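Local coordinates for pyridine nucleotide-disulfide oxidoreductase-like protein (Myceliophthora thermophila, PDB 5MQ6) that uses FAD and NADPH to insert one oxygen atom beside the carbonyl of bulky, often polycyclic ketones, turning them enantioselectively into esters or lactones, at residues L340-E345 with S368-I373; E358-S363 with Y389-P394; F362-G367 with P421-R426. All blocks are in the same frame, centred on the assembly; numbering follows the deposited sequence.

How the interactions relate
Following the chain from the N terminus, helix 328-340 runs out into residues 340-345, which pair with 368-373 in interaction 1 and so close a loop that carries the short helix 363-366. Within that loop, 358-363 packs on helix 378-406 in interaction 2, and 362-367 meets the cofactor-binding loop 421-426 in interaction 3. Interactions 2 and 3 set out from overlapping stretches that share Phe362 and Ser363, and the loop closed by interaction 2 lies largely inside that of interaction 3; both cross interaction 1. Asp392 of interaction 2 bonds Thr422 of interaction 3, tying the long helix to the segment that reaches the NADPH.

Interaction 1: residues L340-E345 with S368-I373; sequences LTDAAE and SPRHGI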
loop_
_atom_site.group_PDB
_atom_site.type_symbol
_atom_site.label_atom_id
_atom_site.label_comp_id
_atom_site.label_asym_id
_atom_site.label_seq_id
_atom_site.Cartn_x
_atom_site.Cartn_y
_atom_site.Cartn_z
ATOM N N LEU A 340 -0.060 -17.866 2.314
ATOM C CA LEU A 340 0.928 -16.972 1.797
ATOM C C LEU A 340 2.223 -16.972 2.575
ATOM O O LEU A 340 3.256 -16.548 2.050
ATOM C CB LEU A 340 0.346 -15.511 1.771
ATOM C CG LEU A 340 -0.751 -15.444 0.746
ATOM C CD1 LEU A 340 -1.766 -14.307 1.034
ATOM C CD2 LEU A 340 -0.158 -15.385 -0.667
ATOM N N THR A 341 2.191 -17.463 3.810
ATOM C CA THR A 341 3.412 -17.593 4.625
ATOM C C THR A 341 3.917 -19.060 4.566
ATOM O O THR A 341 4.809 -19.487 5.309
ATOM C CB THR A 341 3.152 -17.173 6.078
ATOM O OG1 THR A 341 2.051 -17.905 6.654
ATOM C CG2 THR A 341 2.840 -15.757 6.155
ATOM N N ASP A 342 3.352 -19.839 3.686
ATOM C CA ASP A 342 3.778 -21.251 3.503
ATOM C C ASP A 342 3.624 -22.003 4.835
ATOM O O ASP A 342 4.543 -22.688 5.326
ATOM C CB ASP A 342 5.168 -21.306 2.881
ATOM C CG ASP A 342 5.633 -22.735 2.519
ATOM O OD1 ASP A 342 4.768 -23.579 2.221
ATOM O OD2 ASP A 342 6.881 -23.006 2.505
ATOM N N ALA A 343 2.459 -21.823 5.446
ATOM C CA ALA A 343 2.200 -22.359 6.771
ATOM C C ALA A 343 0.886 -23.081 6.908
ATOM O O ALA A 343 0.510 -23.361 8.016
ATOM C CB ALA A 343 2.262 -21.248 7.770
ATOM N N ALA A 344 0.193 -23.409 5.828
ATOM C CA ALA A 344 -1.117 -24.007 5.966
ATOM C C ALA A 344 -0.912 -25.438 6.490
ATOM O O ALA A 344 -0.150 -26.191 5.903
ATOM C CB ALA A 344 -1.876 -23.994 4.639
ATOM N N GLU A 345 -1.545 -25.763 7.621
ATOM C CA GLU A 345 -1.487 -27.139 8.158
ATOM C C GLU A 345 -2.358 -28.175 7.406
ATOM O O GLU A 345 -3.334 -27.810 6.736
ATOM C CB GLU A 345 -1.808 -27.112 9.636
ATOM C CG GLU A 345 -0.546 -26.887 10.483
ATOM C CD GLU A 345 -0.763 -25.956 11.663
ATOM O OE1 GLU A 345 0.264 -25.422 12.168
ATOM O OE2 GLU A 345 -1.935 -25.738 12.074
ATOM N N SER A 368 7.937 -16.930 6.640
ATOM C CA SER A 368 7.252 -18.175 6.935
ATOM C C SER A 368 7.629 -18.595 8.304
ATOM O O SER A 368 8.770 -18.484 8.611
ATOM C CB SER A 368 7.750 -19.287 5.972
ATOM O OG SER A 368 7.074 -20.503 6.216
ATOM N N PRO A 369 6.704 -19.109 9.135
ATOM C CA PRO A 369 7.193 -19.648 10.413
ATOM C C PRO A 369 7.681 -21.081 10.346
ATOM O O PRO A 369 7.912 -21.715 11.402
ATOM C CB PRO A 369 5.937 -19.645 11.289
ATOM C CG PRO A 369 4.793 -19.870 10.322
ATOM C CD PRO A 369 5.243 -19.194 9.047
ATOM N N ARG A 370 7.789 -21.660 9.172
ATOM C CA ARG A 370 7.916 -23.094 9.127
ATOM C C ARG A 370 9.303 -23.555 8.816
ATOM O O ARG A 370 9.535 -24.753 8.844
ATOM C CB ARG A 370 7.000 -23.589 8.037
ATOM C CG ARG A 370 6.615 -25.011 8.177
ATOM C CD ARG A 370 6.485 -25.584 6.818
ATOM N NE ARG A 370 5.133 -25.507 6.343
ATOM C CZ ARG A 370 4.792 -25.673 5.067
ATOM N NH1 ARG A 370 5.738 -25.848 4.114
ATOM N NH2 ARG A 370 3.487 -25.631 4.727
ATOM N N HIS A 371 10.200 -22.655 8.430
ATOM C CA HIS A 371 11.445 -23.104 7.898
ATOM C C HIS A 371 12.629 -22.594 8.665
ATOM O O HIS A 371 13.701 -22.648 8.135
ATOM C CB HIS A 371 11.602 -22.702 6.416
ATOM C CG HIS A 371 10.530 -23.228 5.546
ATOM N ND1 HIS A 371 10.573 -24.490 4.998
ATOM C CD2 HIS A 371 9.352 -22.697 5.171
ATOM C CE1 HIS A 371 9.481 -24.694 4.291
ATOM N NE2 HIS A 371 8.718 -23.626 4.392
ATOM N N GLY A 372 12.477 -22.113 9.885
ATOM C CA GLY A 372 13.624 -21.567 10.652
ATOM C C GLY A 372 14.055 -20.187 10.159
ATOM O O GLY A 372 13.317 -19.539 9.443
ATOM N N ILE A 373 15.267 -19.786 10.533
ATOM C CA ILE A 373 15.878 -18.541 10.173
ATOM C C ILE A 373 17.022 -18.862 9.266
ATOM O O ILE A 373 17.728 -19.828 9.483
ATOM C CB ILE A 373 16.342 -17.814 11.447
ATOM C CG1 ILE A 373 15.097 -17.217 12.140
ATOM C CG2 ILE A 373 17.372 -16.727 11.119
ATOM C CD1 ILE A 373 15.179 -17.041 13.640
#
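The guanidinium of Arg370 lies with one face over the backbone carbonyl of Asp342, so that Asp342 O comes within 3.0 Å of Arg370 CZ, while Ala344 O is near its edge. From above the plane Asp342 O meets the N-H groups at poor angles, and any attraction there is probably of charge to carbonyl dipole. The imidazole of His371 has Asp342 OD2 at its edge, 2.7 Å from His371 NE2, in a bent hydrogen bond (147° at the hydrogen) that is tilted from the ring plane and reaches OD2 from above the carboxylate. Asp342 thus holds two partners with one carboxylate: its other oxygen, OD1, forms a salt bridge of 3.1 Å with Arg370 NH1. The carboxylate and guanidinium planes stand 66° apart, so the pair is no flat two-pronged bridge. With CG anti to the backbone N (chi1 -174°), the acid projects across to meet both the guanidinium and the imidazole, which would probably favour its ionised form.

Ser368 opens an ST turn, its OG accepting from Arg370 N at 3.3 Å. The same hydroxyl donates to Thr341 O at 2.6 Å, nearly along the C=O axis, coupling the turn to the chain that leaves helix 328-340. This joins the loops on either side of helix 363-366, away from the cofactor sites. Beside the polar group, Ala343 CB rests 3.8 Å from Pro369 CD, and Thr341 CB is 4.2 Å from that same carbon. The hydroxyl of Thr341 turns back to Asp337 O in the preceding helix 328-340.

Interaction 2: residues E358-S363 with Y389-P394; sequences EMPAFS and YKLDLP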
loop_
_atom_site.group_PDB
_atom_site.type_symbol
_atom_site.label_atom_id
_atom_site.label_comp_id
_atom_site.label_asym_id
_atom_site.label_seq_id
_atom_site.Cartn_x
_atom_site.Cartn_y
_atom_site.Cartn_z
ATOM N N GLU A 358 -2.830 -20.220 -3.681
ATOM C CA GLU A 358 -2.126 -21.069 -4.630
ATOM C C GLU A 358 -0.710 -20.616 -4.937
ATOM O O GLU A 358 -0.138 -20.988 -5.982
ATOM C CB GLU A 358 -2.889 -21.153 -5.969
ATOM C CG GLU A 358 -4.181 -21.896 -5.875
ATOM C CD GLU A 358 -4.963 -21.938 -7.195
ATOM O OE1 GLU A 358 -5.208 -23.028 -7.700
ATOM O OE2 GLU A 358 -5.356 -20.933 -7.730
ATOM N N MET A 359 -0.161 -19.796 -4.055
ATOM C CA MET A 359 1.134 -19.156 -4.293
ATOM C C MET A 359 1.992 -19.159 -2.996
ATOM O O MET A 359 2.331 -18.092 -2.434
ATOM C CB MET A 359 0.881 -17.760 -4.852
ATOM C CG MET A 359 -0.190 -16.972 -4.169
ATOM S SD MET A 359 -0.259 -15.300 -4.922
ATOM C CE MET A 359 -0.844 -15.662 -6.555
ATOM N N PRO A 360 2.349 -20.362 -2.514
ATOM C CA PRO A 360 3.114 -20.505 -1.281
ATOM C C PRO A 360 4.533 -19.921 -1.347
ATOM O O PRO A 360 5.083 -19.584 -0.324
ATOM C CB PRO A 360 3.139 -22.047 -1.083
ATOM C CG PRO A 360 3.159 -22.560 -2.516
ATOM C CD PRO A 360 2.138 -21.661 -3.184
ATOM N N ALA A 361 5.064 -19.688 -2.545
ATOM C CA ALA A 361 6.340 -18.965 -2.668
ATOM C C ALA A 361 6.202 -17.489 -2.453
ATOM O O ALA A 361 7.240 -16.780 -2.386
ATOM C CB ALA A 361 7.012 -19.187 -4.028
ATOM N N PHE A 362 4.959 -16.984 -2.349
ATOM C CA PHE A 362 4.860 -15.563 -1.847
ATOM C C PHE A 362 5.551 -15.318 -0.492
ATOM O O PHE A 362 5.991 -14.187 -0.171
ATOM C CB PHE A 362 3.425 -15.045 -1.845
ATOM C CG PHE A 362 3.305 -13.548 -1.962
ATOM C CD1 PHE A 362 3.599 -12.901 -3.165
ATOM C CD2 PHE A 362 2.844 -12.780 -0.871
ATOM C CE1 PHE A 362 3.484 -11.492 -3.273
ATOM C CE2 PHE A 362 2.756 -11.408 -0.963
ATOM C CZ PHE A 362 3.050 -10.760 -2.176
ATOM N N SER A 363 5.681 -16.364 0.276
ATOM C CA SER A 363 6.392 -16.336 1.561
ATOM C C SER A 363 7.859 -15.859 1.415
ATOM O O SER A 363 8.488 -15.383 2.388
ATOM C CB SER A 363 6.385 -17.783 2.098
ATOM O OG SER A 363 7.106 -18.630 1.184
ATOM N N TYR A 389 12.708 -20.979 -5.137
ATOM C CA TYR A 389 12.546 -21.146 -6.596
ATOM C C TYR A 389 11.786 -22.458 -6.982
ATOM O O TYR A 389 10.884 -22.454 -7.869
ATOM C CB TYR A 389 13.910 -21.024 -7.305
ATOM C CG TYR A 389 14.255 -19.588 -7.587
ATOM C CD1 TYR A 389 14.862 -18.792 -6.640
ATOM C CD2 TYR A 389 13.963 -19.017 -8.793
ATOM C CE1 TYR A 389 15.150 -17.447 -6.889
ATOM C CE2 TYR A 389 14.230 -17.685 -9.041
ATOM C CZ TYR A 389 14.837 -16.913 -8.082
ATOM O OH TYR A 389 15.103 -15.579 -8.334
ATOM N N LYS A 390 12.125 -23.549 -6.307
ATOM C CA LYS A 390 11.431 -24.822 -6.510
ATOM C C LYS A 390 10.025 -24.745 -6.016
ATOM O O LYS A 390 9.151 -25.246 -6.672
ATOM C CB LYS A 390 12.094 -26.000 -5.801
ATOM C CG LYS A 390 13.436 -26.472 -6.365
ATOM C CD LYS A 390 13.714 -27.950 -5.966
ATOM C CE LYS A 390 14.964 -28.182 -5.102
ATOM N NZ LYS A 390 16.125 -28.688 -5.892
ATOM N N LEU A 391 9.788 -24.126 -4.865
ATOM C CA LEU A 391 8.426 -23.932 -4.421
ATOM C C LEU A 391 7.517 -23.154 -5.395
ATOM O O LEU A 391 6.332 -23.489 -5.614
ATOM C CB LEU A 391 8.454 -23.228 -3.067
ATOM C CG LEU A 391 7.149 -23.095 -2.307
ATOM C CD1 LEU A 391 6.517 -24.475 -2.033
ATOM C CD2 LEU A 391 7.469 -22.276 -1.025
ATOM N N ASP A 392 8.073 -22.124 -6.006
ATOM C CA ASP A 392 7.314 -21.285 -6.917
ATOM C C ASP A 392 7.032 -21.859 -8.300
ATOM O O ASP A 392 6.081 -21.409 -9.015
ATOM C CB ASP A 392 8.032 -19.978 -7.112
ATOM C CG ASP A 392 7.119 -18.925 -7.645
ATOM O OD1 ASP A 392 5.982 -18.817 -7.162
ATOM O OD2 ASP A 392 7.537 -18.212 -8.589
ATOM N N LEU A 393 7.878 -22.785 -8.725
ATOM C CA LEU A 393 7.859 -23.263 -10.078
ATOM C C LEU A 393 6.458 -23.713 -10.556
ATOM O O LEU A 393 6.016 -23.286 -11.626
ATOM C CB LEU A 393 8.894 -24.374 -10.242
ATOM C CG LEU A 393 8.772 -25.173 -11.527
ATOM C CD1 LEU A 393 9.110 -24.289 -12.666
ATOM C CD2 LEU A 393 9.755 -26.311 -11.446
ATOM N N PRO A 394 5.754 -24.519 -9.765
ATOM C CA PRO A 394 4.483 -24.978 -10.290
ATOM C C PRO A 394 3.458 -23.834 -10.492
ATOM O O PRO A 394 2.785 -23.779 -11.553
ATOM C CB PRO A 394 3.990 -25.944 -9.226
ATOM C CG PRO A 394 5.225 -26.414 -8.534
ATOM C CD PRO A 394 6.161 -25.279 -8.556
HETATM O O HOH W 1 4.053 -20.115 -5.419
#
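Leu391 reaches from helix 378-406 onto the turn 360-362, its CB directed toward that segment and each later atom finding something there. CG stands anti to the backbone N (chi1 -171°), which carries the fork of the side chain outward to lie against Pro360 and the backbone beyond it; Leu391 CG is 4.0 Å from Pro360 CG. At the tip the two methyls part. Leu391 CD1 stays with the proline ring, 3.9 Å from Pro360 CG, whereas Leu391 CD2 faces the peptide, 3.7 Å from Pro360 O and beside Ala361 N. Leu391 CD2 also touches the carboxylate of Asp342 from the neighbouring contact.

At the next residue of each segment, Ala361 points its methyl at Asp392, with Ala361 CB 3.3 Å from Asp392 OD1. That oxygen is gripped from two quarters: a bound water donates to Asp392 OD1 at 2.9 Å, and Thr422 OG1 is hydrogen-bonded to it as well. The water in turn accepts from Ala361 N at 3.1 Å, satisfying a buried amide that finds no direct acceptor on the helix. The carbonyl under the leucine is secured too, since Ser363 OG donates to Pro360 O at 2.7 Å, in the carbonyl plane, fixing the turn from within. The contact is therefore mostly apolar, with a single water as its polar bridge. It is a short 3-10 turn, opened by a proline and leading into helix 363-366, packed against the side of a long helix just before that helix kinks at Pro394.

Interaction 3: residues F362-G367 with P421-R426; sequences FSAVIG and PTWCKR. With NDP (NADPH dihydro-nicotinamide-adenine-dinucleotide phosphate), chain C.
Lys425 NZ is gripped by two groups: it donates to NDP O3X, on the adenosine ribose phosphate of NADPH, at 2.8 Å, and to the backbone carbonyl of Pro598. The chain of Lys425 bends at its second torsion (chi2 -71°) to bring the ammonium there, and its charge probably helps to hold the phosphate that distinguishes NADPH from NADH. Next along, the CB of Arg426 points away from 362-367; its aliphatic arm borders the other ribose, near NDP O2D, while its NE forms a salt bridge with Asp133; Arg426 also touches FAD. The loop 421-426, pinned by the disulfide from Cys424 to Cys596, thus serves both dinucleotides of this two-cofactor flavoprotein.

Within the same loop, Trp423 is sandwiched. The methyl of Ala364 lies over one face of its five-membered ring as a CH-pi contact, though its closeness as modelled is doubtful, and Pro421 CB lies over the opposite face. Trp423 NE1 donates to Ser592 O. A leucine in place of Trp423 would probably leave that carbonyl without its N-H and open a gap between Ala364 and Pro421. Val365 crosses Trp423 at a slant, its CG1 3.7 Å from Trp423 CD1 and 3.5 Å from Trp423 O. On its other branch, Val365 CG2 lies over the centre of the Phe362 ring, whose edge meets Thr422 O and Lys425 O, with Phe362 CE1 4.2 Å from the latter.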
loop_
_atom_site.group_PDB
_atom_site.type_symbol
_atom_site.label_atom_id
_atom_site.label_comp_id
_atom_site.label_asym_id
_atom_site.label_seq_id
_atom_site.Cartn_x
_atom_site.Cartn_y
_atom_site.Cartn_z
ATOM N N PHE A 362 4.959 -16.984 -2.349
ATOM C CA PHE A 362 4.860 -15.563 -1.847
ATOM C C PHE A 362 5.551 -15.318 -0.492
ATOM O O PHE A 362 5.991 -14.187 -0.171
ATOM C CB PHE A 362 3.425 -15.045 -1.845
ATOM C CG PHE A 362 3.305 -13.548 -1.962
ATOM C CD1 PHE A 362 3.599 -12.901 -3.165
ATOM C CD2 PHE A 362 2.844 -12.780 -0.871
ATOM C CE1 PHE A 362 3.484 -11.492 -3.273
ATOM C CE2 PHE A 362 2.756 -11.408 -0.963
ATOM C CZ PHE A 362 3.050 -10.760 -2.176
ATOM N N SER A 363 5.681 -16.364 0.276
ATOM C CA SER A 363 6.392 -16.336 1.561
ATOM C C SER A 363 7.859 -15.859 1.415
ATOM O O SER A 363 8.488 -15.383 2.388
ATOM C CB SER A 363 6.385 -17.783 2.098
ATOM O OG SER A 363 7.106 -18.630 1.184
ATOM N N ALA A 364 8.397 -15.946 0.202
ATOM C CA ALA A 364 9.721 -15.408 -0.083
ATOM C C ALA A 364 9.811 -13.977 0.383
ATOM O O ALA A 364 10.829 -13.530 0.782
ATOM C CB ALA A 364 10.034 -15.469 -1.610
ATOM N N VAL A 365 8.750 -13.224 0.219
ATOM C CA VAL A 365 8.804 -11.814 0.561
ATOM C C VAL A 365 8.089 -11.474 1.831
ATOM O O VAL A 365 8.293 -10.386 2.302
ATOM C CB VAL A 365 8.346 -10.834 -0.507
ATOM C CG1 VAL A 365 9.431 -10.727 -1.592
ATOM C CG2 VAL A 365 6.961 -11.194 -1.050
ATOM N N ILE A 366 7.232 -12.360 2.320
ATOM C CA ILE A 366 6.459 -12.149 3.554
ATOM C C ILE A 366 7.078 -12.773 4.809
ATOM O O ILE A 366 7.026 -12.167 5.880
ATOM C CB ILE A 366 5.026 -12.725 3.334
ATOM C CG1 ILE A 366 4.321 -11.906 2.299
ATOM C CG2 ILE A 366 4.276 -12.772 4.604
ATOM C CD1 ILE A 366 4.481 -10.435 2.482
ATOM N N GLY A 367 7.720 -13.932 4.674
ATOM C CA GLY A 367 8.196 -14.681 5.837
ATOM C C GLY A 367 7.447 -15.996 5.870
ATOM O O GLY A 367 6.412 -16.146 5.239
ATOM N N PRO A 421 9.905 -14.681 -10.536
ATOM C CA PRO A 421 9.207 -15.345 -9.432
ATOM C C PRO A 421 7.962 -14.563 -8.948
ATOM O O PRO A 421 7.944 -13.340 -8.979
ATOM C CB PRO A 421 10.240 -15.355 -8.332
ATOM C CG PRO A 421 11.553 -15.165 -8.997
ATOM C CD PRO A 421 11.298 -14.370 -10.226
ATOM N N THR A 422 6.943 -15.289 -8.537
ATOM C CA THR A 422 5.690 -14.736 -8.072
ATOM C C THR A 422 5.924 -13.619 -7.020
ATOM O O THR A 422 5.236 -12.617 -7.019
ATOM C CB THR A 422 4.794 -15.835 -7.429
ATOM O OG1 THR A 422 4.629 -16.986 -8.317
ATOM C CG2 THR A 422 3.429 -15.276 -7.112
ATOM N N TRP A 423 6.869 -13.833 -6.108
ATOM C CA TRP A 423 7.141 -12.841 -5.097
ATOM C C TRP A 423 7.725 -11.449 -5.540
ATOM O O TRP A 423 7.776 -10.575 -4.702
ATOM C CB TRP A 423 7.993 -13.465 -4.008
ATOM C CG TRP A 423 9.422 -13.758 -4.396
ATOM C CD1 TRP A 423 10.439 -12.861 -4.504
ATOM C CD2 TRP A 423 9.978 -15.039 -4.736
ATOM N NE1 TRP A 423 11.589 -13.502 -4.834
ATOM C CE2 TRP A 423 11.347 -14.836 -4.984
ATOM C CE3 TRP A 423 9.459 -16.342 -4.788
ATOM C CZ2 TRP A 423 12.218 -15.872 -5.328
ATOM C CZ3 TRP A 423 10.326 -17.401 -5.144
ATOM C CH2 TRP A 423 11.706 -17.152 -5.388
ATOM N N CYS A 424 8.157 -11.248 -6.792
ATOM C CA CYS A 424 8.822 -10.013 -7.209
ATOM C C CYS A 424 7.896 -8.832 -7.521
ATOM O O CYS A 424 8.368 -7.713 -7.623
ATOM C CB CYS A 424 9.681 -10.253 -8.463
ATOM S SG CYS A 424 11.104 -11.315 -8.197
ATOM N N LYS A 425 6.607 -9.089 -7.722
ATOM C CA LYS A 425 5.605 -8.083 -7.957
ATOM C C LYS A 425 4.356 -8.509 -7.277
ATOM O O LYS A 425 4.158 -9.705 -6.989
ATOM C CB LYS A 425 5.214 -7.967 -9.440
ATOM C CG LYS A 425 6.330 -7.729 -10.412
ATOM C CD LYS A 425 6.945 -6.330 -10.331
ATOM C CE LYS A 425 7.513 -5.843 -11.677
ATOM N NZ LYS A 425 7.735 -4.365 -11.654
ATOM N N ARG A 426 3.447 -7.562 -7.127
ATOM C CA ARG A 426 2.144 -7.921 -6.555
ATOM C C ARG A 426 1.385 -8.836 -7.552
ATOM O O ARG A 426 1.342 -8.585 -8.752
ATOM C CB ARG A 426 1.269 -6.750 -6.067
ATOM C CG ARG A 426 0.316 -7.277 -4.963
ATOM C CD ARG A 426 -0.462 -6.211 -4.284
ATOM N NE ARG A 426 -1.711 -6.603 -3.636
ATOM C CZ ARG A 426 -1.855 -6.804 -2.308
ATOM N NH1 ARG A 426 -0.823 -6.795 -1.458
ATOM N NH2 ARG A 426 -3.038 -7.061 -1.790
HETATM P PA NDP C . 2.232 -0.203 -10.354
HETATM O O1A NDP C . 3.436 0.643 -9.814
HETATM O O2A NDP C . 1.924 -1.596 -9.866
HETATM O O5B NDP C . 2.326 -0.156 -11.957
HETATM C C5B NDP C . 2.847 0.946 -12.672
HETATM C C4B NDP C . 2.999 0.414 -14.082
HETATM O O4B NDP C . 3.561 1.444 -14.939
HETATM C C3B NDP C . 3.926 -0.805 -14.124
HETATM O O3B NDP C . 3.297 -1.846 -14.896
HETATM C C2B NDP C . 5.165 -0.195 -14.742
HETATM O O2B NDP C . 6.036 -1.152 -15.412
HETATM C C1B NDP C . 4.588 0.848 -15.673
HETATM N N9A NDP C . 5.610 1.820 -16.063
HETATM C C8A NDP C . 6.437 2.561 -15.255
HETATM N N7A NDP C . 7.274 3.321 -15.987
HETATM C C5A NDP C . 6.952 3.026 -17.273
HETATM C C6A NDP C . 7.469 3.450 -18.567
HETATM N N6A NDP C . 8.466 4.326 -18.579
HETATM N N1A NDP C . 6.896 2.932 -19.674
HETATM C C2A NDP C . 5.873 2.020 -19.651
HETATM N N3A NDP C . 5.341 1.554 -18.509
HETATM C C4A NDP C . 5.864 2.038 -17.328
HETATM O O3 NDP C . 0.868 0.591 -10.121
HETATM P PN NDP C . -0.693 0.081 -10.043
HETATM O O1N NDP C . -1.520 1.392 -9.848
HETATM O O2N NDP C . -1.058 -0.782 -11.230
HETATM O O5D NDP C . -0.772 -0.835 -8.711
HETATM C C5D NDP C . -0.254 -0.271 -7.458
HETATM C C4D NDP C . -0.706 -1.082 -6.257
HETATM O O4D NDP C . -2.124 -0.915 -6.032
HETATM C C3D NDP C . -0.624 -2.577 -6.576
HETATM O O3D NDP C . 0.729 -3.148 -6.741
HETATM C C2D NDP C . -1.609 -3.174 -5.549
HETATM O O2D NDP C . -1.013 -3.227 -4.212
HETATM C C1D NDP C . -2.778 -2.202 -5.697
HETATM P P2B NDP C . 7.226 -1.860 -14.567
HETATM O O1X NDP C . 7.886 -0.710 -13.792
HETATM O O2X NDP C . 8.236 -2.413 -15.549
HETATM O O3X NDP C . 6.588 -3.010 -13.776
#